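Local coordinates for DNA polymerase sliding clamp (Archaeoglobus fulgidus, PDB 1RWZ), which forms a ring of three subunits that probably encircles DNA as a moving platform, tethering DNA polymerase and other proteins during replication, at residues L21-R26 and D70-F75; R37-A42 and A115-P120. All blocks are in the same frame, centred on the assembly; numbering follows the deposited sequence.

Interaction 1: residues L21-R26 and D70-F75; sequences LVSEAR and DMDRIF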
loop_
_atom_site.group_PDB
_atom_site.type_symbol
_atom_site.label_atom_id
_atom_site.label_comp_id
_atom_site.label_asym_id
_atom_site.label_seq_id
_atom_site.Cartn_x
_atom_site.Cartn_y
_atom_site.Cartn_z
ATOM N N LEU A 21 -9.720 22.228 0.581
ATOM C CA LEU A 21 -10.882 23.089 0.380
ATOM C C LEU A 21 -10.860 23.944 -0.883
ATOM O O LEU A 21 -11.901 24.136 -1.509
ATOM C CB LEU A 21 -11.081 24.015 1.589
ATOM C CG LEU A 21 -11.354 23.378 2.954
ATOM C CD1 LEU A 21 -11.706 24.482 3.949
ATOM C CD2 LEU A 21 -12.491 22.371 2.854
ATOM N N VAL A 22 -9.692 24.465 -1.255
ATOM C CA VAL A 22 -9.591 25.326 -2.435
ATOM C C VAL A 22 -8.410 24.995 -3.347
ATOM O O VAL A 22 -7.431 24.386 -2.916
ATOM C CB VAL A 22 -9.487 26.818 -2.031
ATOM C CG1 VAL A 22 -10.751 27.249 -1.282
ATOM C CG2 VAL A 22 -8.259 27.042 -1.158
ATOM N N SER A 23 -8.500 25.415 -4.606
ATOM C CA SER A 23 -7.439 25.150 -5.572
ATOM C C SER A 23 -6.498 26.337 -5.743
ATOM O O SER A 23 -5.436 26.214 -6.355
ATOM C CB SER A 23 -8.047 24.762 -6.923
ATOM O OG SER A 23 -8.821 25.820 -7.450
ATOM N N GLU A 24 -6.897 27.488 -5.210
ATOM C CA GLU A 24 -6.091 28.704 -5.270
ATOM C C GLU A 24 -6.219 29.373 -3.914
ATOM O O GLU A 24 -7.248 29.236 -3.251
ATOM C CB GLU A 24 -6.620 29.682 -6.318
ATOM C CG GLU A 24 -6.901 29.104 -7.681
ATOM C CD GLU A 24 -7.386 30.170 -8.639
ATOM O OE1 GLU A 24 -8.321 30.913 -8.270
ATOM O OE2 GLU A 24 -6.834 30.267 -9.756
ATOM N N ALA A 25 -5.198 30.115 -3.508
ATOM C CA ALA A 25 -5.254 30.784 -2.220
ATOM C C ALA A 25 -4.253 31.914 -2.088
ATOM O O ALA A 25 -3.217 31.928 -2.757
ATOM C CB ALA A 25 -5.032 29.766 -1.101
ATOM N N ARG A 26 -4.578 32.874 -1.227
ATOM C CA ARG A 26 -3.685 33.991 -0.967
ATOM C C ARG A 26 -2.805 33.569 0.199
ATOM O O ARG A 26 -3.312 33.112 1.223
ATOM C CB ARG A 26 -4.456 35.244 -0.545
ATOM C CG ARG A 26 -5.226 35.957 -1.643
ATOM C CD ARG A 26 -5.634 37.347 -1.152
ATOM N NE ARG A 26 -6.584 38.010 -2.041
ATOM C CZ ARG A 26 -7.796 37.540 -2.314
ATOM N NH1 ARG A 26 -8.201 36.405 -1.766
ATOM N NH2 ARG A 26 -8.602 38.207 -3.130
ATOM N N ASP A 70 -1.358 28.806 -6.896
ATOM C CA ASP A 70 -2.159 27.722 -7.451
ATOM C C ASP A 70 -1.857 26.553 -6.520
ATOM O O ASP A 70 -0.800 25.924 -6.622
ATOM C CB ASP A 70 -1.692 27.375 -8.865
ATOM C CG ASP A 70 -2.527 26.282 -9.507
ATOM O OD1 ASP A 70 -2.966 25.353 -8.792
ATOM O OD2 ASP A 70 -2.735 26.343 -10.738
ATOM N N MET A 71 -2.776 26.266 -5.606
ATOM C CA MET A 71 -2.571 25.192 -4.649
ATOM C C MET A 71 -2.541 23.787 -5.244
ATOM O O MET A 71 -1.869 22.910 -4.707
ATOM C CB MET A 71 -3.621 25.276 -3.541
ATOM C CG MET A 71 -3.560 26.574 -2.748
ATOM S SD MET A 71 -1.910 26.943 -2.099
ATOM C CE MET A 71 -1.780 25.710 -0.829
ATOM N N ASP A 72 -3.262 23.557 -6.337
ATOM C CA ASP A 72 -3.237 22.230 -6.947
ATOM C C ASP A 72 -1.813 21.932 -7.419
ATOM O O ASP A 72 -1.315 20.820 -7.246
ATOM C CB ASP A 72 -4.193 22.136 -8.140
ATOM C CG ASP A 72 -5.653 22.194 -7.733
ATOM O OD1 ASP A 72 -6.012 21.612 -6.688
ATOM O OD2 ASP A 72 -6.445 22.810 -8.473
ATOM N N ARG A 73 -1.159 22.933 -8.004
ATOM C CA ARG A 73 0.209 22.762 -8.494
ATOM C C ARG A 73 1.216 22.525 -7.377
ATOM O O ARG A 73 2.013 21.589 -7.447
ATOM C CB ARG A 73 0.647 23.979 -9.308
ATOM C CG ARG A 73 -0.024 24.096 -10.658
ATOM C CD ARG A 73 0.584 25.234 -11.465
ATOM N NE ARG A 73 -0.037 25.373 -12.779
ATOM C CZ ARG A 73 0.033 24.460 -13.745
ATOM N NH1 ARG A 73 0.703 23.331 -13.553
ATOM N NH2 ARG A 73 -0.576 24.675 -14.904
ATOM N N ILE A 74 1.193 23.375 -6.352
ATOM C CA ILE A 74 2.122 23.218 -5.241
ATOM C C ILE A 74 1.911 21.854 -4.594
ATOM O O ILE A 74 2.866 21.195 -4.184
ATOM C CB ILE A 74 1.937 24.325 -4.170
ATOM C CG1 ILE A 74 2.226 25.700 -4.777
ATOM C CG2 ILE A 74 2.875 24.077 -2.991
ATOM C CD1 ILE A 74 3.622 25.848 -5.349
ATOM N N PHE A 75 0.656 21.424 -4.510
ATOM C CA PHE A 75 0.360 20.131 -3.916
ATOM C C PHE A 75 0.949 19.020 -4.778
ATOM O O PHE A 75 1.542 18.072 -4.267
ATOM C CB PHE A 75 -1.151 19.930 -3.784
ATOM C CG PHE A 75 -1.531 18.628 -3.138
ATOM C CD1 PHE A 75 -1.008 18.276 -1.898
ATOM C CD2 PHE A 75 -2.415 17.757 -3.764
ATOM C CE1 PHE A 75 -1.359 17.074 -1.288
ATOM C CE2 PHE A 75 -2.772 16.554 -3.161
ATOM C CZ PHE A 75 -2.243 16.214 -1.921
#
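S23 O faces the opening turn of helix 71-78 and receives two weak bonds, from M71 N at 2.8 Å and D72 N at 3.4 Å. Here the edge strand 65-70 of the clamp's large sheet ends and the helix begins, with D70 as N-cap. E24 and D70 form an antiparallel, non-hydrogen-bonded pair, side chains on one face of the sheet. D70 CG lies anti to the backbone N (chi1 -178°), which swings the carboxylate round to the first turn of the helix. There OD1 accepts the amide of R73 at 3.1 Å from above the carboxylate plane, while OD2 pairs with R73 NE at 3.5 Å. R73 NH1 also forms a salt bridge with D170 of a second subunit, tying the cap to the ring's subunit interface. M71 CB sits beside the S23 carbonyl, and its CG lies against A25 CB at 3.9 Å. Past CG the methionine chain bends twice and runs away from the strand, packing on I18 of helix 8-19. On the solvent side D72 extends its carboxylate over S23, whose methylene rather than its hydroxyl faces it: D72 OD2 is 3.0 Å from CB but 4.0 Å from OG.

Interaction 2: residues R37-A42 and A115-P120; sequences RAVDPA and AIRKEP
Two guanidinium groups from opposite segments frame this contact, and each is met differently. The R37 guanidinium has P120 O at its edge, in plane; NH1 points at that oxygen almost straight, 3.1 Å away and at 168°, although the oxygen is crowded in the model and its place is less sure. R117 instead turns one face to V39, whose CB lies 4.0 Å above the plane and offset toward the rim. Its fully extended chain (CG anti to the backbone N, chi1 172°) carries the group along to V39 and D40, and NH2 bonds to N43 beyond them. R37 and V39 rise from the same side of strand 33-39, and the P120 ring fits between them: R37 CG meets P120 CG at 3.7 Å, and V39 CG2 meets P120 CB at 3.7 Å. The E119 chain, bent at chi2 (72°), crosses R37 at about a right angle. E119 OE1 comes to 4.0 Å from R37 NE but well out of the guanidinium plane, so only their charges attract. The directed bonds go to other groups, R37 NE to H35 and E119 OE1 to H28. A water accepts from R37 N at 2.8 Å, but it lies unusually close to E119 OE1 and its bond there is doubtful. V39 and P120 both also touch M46 of strand 45-52. The arrangement is that of the interdomain connecting loop of PCNA resting on the outer side of its N-terminal domain, the region where clamp partners with PIP-box motifs dock in relatives.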
loop_
_atom_site.group_PDB
_atom_site.type_symbol
_atom_site.label_atom_id
_atom_site.label_comp_id
_atom_site.label_asym_id
_atom_site.label_seq_id
_atom_site.Cartn_x
_atom_site.Cartn_y
_atom_site.Cartn_z
ATOM N N ARG A 37 -5.951 31.842 4.714
ATOM C CA ARG A 37 -7.301 31.439 5.083
ATOM C C ARG A 37 -8.131 31.305 3.813
ATOM O O ARG A 37 -7.902 32.028 2.839
ATOM C CB ARG A 37 -7.928 32.482 6.009
ATOM C CG ARG A 37 -8.211 33.800 5.313
ATOM C CD ARG A 37 -8.749 34.854 6.260
ATOM N NE ARG A 37 -7.707 35.413 7.112
ATOM C CZ ARG A 37 -7.855 36.524 7.823
ATOM N NH1 ARG A 37 -9.002 37.188 7.773
ATOM N NH2 ARG A 37 -6.864 36.970 8.582
ATOM N N ALA A 38 -9.084 30.378 3.822
ATOM C CA ALA A 38 -9.934 30.150 2.660
ATOM C C ALA A 38 -11.199 29.378 3.016
ATOM O O ALA A 38 -11.219 28.599 3.965
ATOM C CB ALA A 38 -9.155 29.390 1.586
ATOM N N VAL A 39 -12.254 29.601 2.239
ATOM C CA VAL A 39 -13.526 28.920 2.440
ATOM C C VAL A 39 -13.772 28.066 1.202
ATOM O O VAL A 39 -13.402 28.465 0.097
ATOM C CB VAL A 39 -14.680 29.931 2.593
ATOM C CG1 VAL A 39 -15.978 29.200 2.865
ATOM C CG2 VAL A 39 -14.365 30.895 3.713
ATOM N N ASP A 40 -14.382 26.899 1.371
ATOM C CA ASP A 40 -14.621 26.036 0.221
ATOM C C ASP A 40 -15.744 26.566 -0.666
ATOM O O ASP A 40 -16.463 27.490 -0.280
ATOM C CB ASP A 40 -14.901 24.589 0.658
ATOM C CG ASP A 40 -16.299 24.387 1.212
ATOM O OD1 ASP A 40 -16.802 23.252 1.086
ATOM O OD2 ASP A 40 -16.883 25.334 1.777
ATOM N N PRO A 41 -15.884 26.007 -1.882
ATOM C CA PRO A 41 -16.918 26.423 -2.837
ATOM C C PRO A 41 -18.336 26.414 -2.270
ATOM O O PRO A 41 -19.121 27.325 -2.536
ATOM C CB PRO A 41 -16.747 25.428 -3.982
ATOM C CG PRO A 41 -15.270 25.161 -3.965
ATOM C CD PRO A 41 -15.000 24.991 -2.483
ATOM N N ALA A 42 -18.660 25.389 -1.489
ATOM C CA ALA A 42 -19.992 25.272 -0.904
ATOM C C ALA A 42 -20.212 26.170 0.315
ATOM O O ALA A 42 -21.328 26.249 0.835
ATOM C CB ALA A 42 -20.261 23.822 -0.535
ATOM N N ALA A 115 -7.297 38.307 -8.462
ATOM C CA ALA A 115 -8.040 37.360 -9.282
ATOM C C ALA A 115 -8.582 36.217 -8.432
ATOM O O ALA A 115 -9.438 35.448 -8.876
ATOM C CB ALA A 115 -7.142 36.814 -10.383
ATOM N N ILE A 116 -8.076 36.110 -7.208
ATOM C CA ILE A 116 -8.503 35.065 -6.288
ATOM C C ILE A 116 -9.694 35.550 -5.466
ATOM O O ILE A 116 -9.810 36.740 -5.172
ATOM C CB ILE A 116 -7.351 34.669 -5.336
ATOM C CG1 ILE A 116 -6.166 34.146 -6.152
ATOM C CG2 ILE A 116 -7.825 33.613 -4.344
ATOM C CD1 ILE A 116 -4.975 33.720 -5.312
ATOM N N ARG A 117 -10.577 34.626 -5.105
ATOM C CA ARG A 117 -11.756 34.965 -4.319
ATOM C C ARG A 117 -11.404 35.823 -3.112
ATOM O O ARG A 117 -10.464 35.520 -2.377
ATOM C CB ARG A 117 -12.466 33.695 -3.851
ATOM C CG ARG A 117 -13.587 33.972 -2.865
ATOM C CD ARG A 117 -14.321 32.710 -2.462
ATOM N NE ARG A 117 -15.312 32.990 -1.425
ATOM C CZ ARG A 117 -16.172 32.095 -0.950
ATOM N NH1 ARG A 117 -16.171 30.855 -1.421
ATOM N NH2 ARG A 117 -17.030 32.444 -0.000
ATOM N N LYS A 118 -12.174 36.890 -2.918
ATOM C CA LYS A 118 -11.979 37.822 -1.810
ATOM C C LYS A 118 -11.544 37.141 -0.521
ATOM O O LYS A 118 -12.041 36.073 -0.166
ATOM C CB LYS A 118 -13.269 38.608 -1.547
ATOM C CG LYS A 118 -13.572 39.694 -2.567
ATOM C CD LYS A 118 -12.582 40.846 -2.453
ATOM C CE LYS A 118 -12.935 41.980 -3.405
ATOM N NZ LYS A 118 -11.997 43.132 -3.272
ATOM N N GLU A 119 -10.611 37.776 0.180
ATOM C CA GLU A 119 -10.103 37.254 1.441
ATOM C C GLU A 119 -11.254 37.196 2.446
ATOM O O GLU A 119 -11.867 38.218 2.755
ATOM C CB GLU A 119 -9.000 38.174 1.967
ATOM C CG GLU A 119 -8.159 37.587 3.082
ATOM C CD GLU A 119 -7.225 36.499 2.597
ATOM O OE1 GLU A 119 -6.370 36.062 3.390
ATOM O OE2 GLU A 119 -7.341 36.080 1.426
ATOM N N PRO A 120 -11.565 35.997 2.967
ATOM C CA PRO A 120 -12.653 35.837 3.938
ATOM C C PRO A 120 -12.301 36.347 5.335
ATOM O O PRO A 120 -11.131 36.383 5.715
ATOM C CB PRO A 120 -12.903 34.334 3.921
ATOM C CG PRO A 120 -11.527 33.786 3.716
ATOM C CD PRO A 120 -10.971 34.691 2.628
HETATM O O HOH W 1 -5.180 33.938 3.021
#

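The centres of interactions 1 and 2 lie about 11 Å apart, on the same side of the chain's centre, and both reach the large sheet through the neighbouring antiparallel strands 24-30 and 33-39. Their segments alternate along the chain, in the order 21-26, 37-42, 70-75 and 115-120. R26 joins them directly: its NH1 probably hydrogen-bonds to R117 O and forms a long, weak ion pair with E119 OE2. The first contact places the start of helix 71-78, which reaches a neighbouring subunit through R73, against strand 24-30, and the second sets the start of the linker to the C-terminal domain against strand 33-39. One strand pair thus connects a part of the ring interface with the interdomain loop.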